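Local coordinates for ethylbenzene dehydrogenase alpha-subunit (Aromatoleum aromaticum, PDB 2IVF), which is the large subunit of a molybdenum enzyme of the molybdopterin oxidoreductase family, carrying a molybdenum atom, two molybdopterin guanine dinucleotides and an iron-sulfur cluster, at residues G233-G238 / F479-S484. Sequence-based numbering, arbitrary orientation.
Sequences GKMHMG and FAWAYS
The imidazole of His-236 lies over one face of the Trp-481 indole as an offset stack on its five-membered ring, centroids 4.6 Å apart and planes 25° from parallel. At the rim of the indole, near its plane, sit the carbonyl O of Met-235 and the sulfur of the same residue, the latter a Met-aromatic contact made at the edge, with SD 3.9 Å from Trp-481 NE1. His-236 turns an edge toward the face of Tyr-483, the planes nearly perpendicular, and the CE2 edge of Tyr-483 overhangs the same indole face near its rim, so the three rings form one aromatic cluster. The phenyl edge of Phe-479 meets the carbonyl O of Met-237 in its plane, CD1 lying 3.2 Å from that oxygen, while Met-237 CE rests near CZ.

What fixes the imidazole is a hydrogen bond from His-236 ND1 to Trp-481 O, 2.8 Å long and nearly straight at 160°; the acceptor lies in the ring plane. With chi1 at -82°, CG stands beside the backbone N, and ND1 meets Trp-481 O end-on. NE2 is bonded to Asn-958, which leaves both ring nitrogens engaged and probably settles the ring's flip. A second bond runs from Trp-481 N to Met-237 O at 3.0 Å, arriving from above the carbonyl plane. Gly-238 brings its CA to 3.2 Å from Phe-479 O in a CA-H...O contact; a CB there would point at 479-484 and run into Trp-481 N.

Trp-87 and Phe-446 also pack on Trp-481, whose side chain is about 6 Å from the molybdenum atom. An inverse gamma turn centred on His-236 shapes 233-238 and presents the imidazole. Two irregular loops, one following helix 226-232 and the other preceding helix 486-493, are thus joined by two hydrogen bonds and an aromatic cluster, forming part of the buried surroundings of the molybdenum site in this molybdopterin oxidoreductase fold.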
# COMPACT_ATOMS: atom_id res chain seq x y z
N GLY A 233 -25.45 -5.69 -19.48
CA GLY A 233 -24.85 -6.20 -20.73
C GLY A 233 -23.45 -5.64 -20.88
O GLY A 233 -22.84 -5.86 -21.89
N LYS A 234 -22.93 -4.92 -19.88
CA LYS A 234 -21.55 -4.43 -19.95
C LYS A 234 -21.03 -4.05 -18.60
O LYS A 234 -21.80 -3.87 -17.66
CB LYS A 234 -21.41 -3.24 -20.92
CG LYS A 234 -21.99 -1.91 -20.39
CD LYS A 234 -23.48 -1.86 -20.50
CE LYS A 234 -24.02 -0.44 -20.23
NZ LYS A 234 -23.60 0.57 -21.27
N MET A 235 -19.71 -3.93 -18.49
CA MET A 235 -19.11 -3.63 -17.21
C MET A 235 -18.09 -2.53 -17.28
O MET A 235 -17.64 -2.09 -16.26
CB MET A 235 -18.50 -4.88 -16.56
CG MET A 235 -17.29 -5.44 -17.22
SD MET A 235 -16.67 -6.95 -16.38
CE MET A 235 -17.66 -8.18 -17.20
N HIS A 236 -17.74 -2.09 -18.48
CA HIS A 236 -16.68 -1.13 -18.63
C HIS A 236 -17.22 0.28 -18.45
O HIS A 236 -17.23 1.07 -19.39
CB HIS A 236 -15.97 -1.34 -19.94
CG HIS A 236 -14.96 -2.42 -19.87
ND1 HIS A 236 -13.98 -2.44 -18.91
CD2 HIS A 236 -14.80 -3.54 -20.61
CE1 HIS A 236 -13.24 -3.53 -19.06
NE2 HIS A 236 -13.72 -4.21 -20.09
N MET A 237 -17.67 0.56 -17.24
CA MET A 237 -18.28 1.85 -16.89
C MET A 237 -17.48 2.33 -15.72
O MET A 237 -17.01 1.51 -14.94
CB MET A 237 -19.72 1.68 -16.49
CG MET A 237 -20.57 0.97 -17.56
SD MET A 237 -22.23 0.74 -16.93
CE MET A 237 -21.97 -0.68 -15.86
N GLY A 238 -17.32 3.64 -15.58
CA GLY A 238 -16.67 4.16 -14.42
C GLY A 238 -16.97 5.60 -14.09
O GLY A 238 -17.64 6.31 -14.83
N PHE A 479 -18.13 1.76 -9.74
CA PHE A 479 -16.78 1.31 -9.84
C PHE A 479 -16.05 2.18 -10.87
O PHE A 479 -16.64 3.12 -11.41
CB PHE A 479 -16.66 -0.20 -10.15
CG PHE A 479 -17.68 -0.73 -11.13
CD1 PHE A 479 -17.65 -0.39 -12.49
CD2 PHE A 479 -18.64 -1.64 -10.71
CE1 PHE A 479 -18.57 -0.93 -13.36
CE2 PHE A 479 -19.55 -2.18 -11.59
CZ PHE A 479 -19.53 -1.82 -12.90
N ALA A 480 -14.78 1.88 -11.14
CA ALA A 480 -13.99 2.64 -12.08
C ALA A 480 -13.37 1.69 -13.10
O ALA A 480 -12.19 1.40 -13.04
CB ALA A 480 -12.92 3.38 -11.35
N TRP A 481 -14.17 1.25 -14.05
CA TRP A 481 -13.76 0.20 -14.96
C TRP A 481 -13.92 0.63 -16.42
O TRP A 481 -14.02 -0.19 -17.29
CB TRP A 481 -14.61 -1.01 -14.64
CG TRP A 481 -14.02 -2.32 -14.94
CD1 TRP A 481 -14.64 -3.37 -15.55
CD2 TRP A 481 -12.71 -2.76 -14.62
NE1 TRP A 481 -13.79 -4.44 -15.64
CE2 TRP A 481 -12.59 -4.08 -15.07
CE3 TRP A 481 -11.62 -2.18 -13.99
CZ2 TRP A 481 -11.44 -4.80 -14.94
CZ3 TRP A 481 -10.47 -2.91 -13.84
CH2 TRP A 481 -10.39 -4.20 -14.31
N ALA A 482 -14.04 1.93 -16.65
CA ALA A 482 -13.99 2.50 -17.99
C ALA A 482 -12.55 2.97 -18.22
O ALA A 482 -12.00 3.70 -17.41
CB ALA A 482 -14.95 3.65 -18.10
N TYR A 483 -11.93 2.54 -19.31
CA TYR A 483 -10.60 3.04 -19.63
C TYR A 483 -10.27 2.83 -21.09
O TYR A 483 -10.89 2.00 -21.73
CB TYR A 483 -9.56 2.34 -18.77
CG TYR A 483 -9.65 0.82 -18.70
CD1 TYR A 483 -9.02 -0.01 -19.64
CD2 TYR A 483 -10.33 0.20 -17.64
CE1 TYR A 483 -9.11 -1.43 -19.55
CE2 TYR A 483 -10.43 -1.19 -17.53
CZ TYR A 483 -9.83 -2.00 -18.48
OH TYR A 483 -9.97 -3.36 -18.27
N SER A 484 -9.30 3.59 -21.59
CA SER A 484 -8.81 3.37 -22.93
C SER A 484 -7.59 2.53 -22.82
O SER A 484 -6.63 2.93 -22.18
CB SER A 484 -8.36 4.67 -23.56
OG SER A 484 -7.91 4.40 -24.88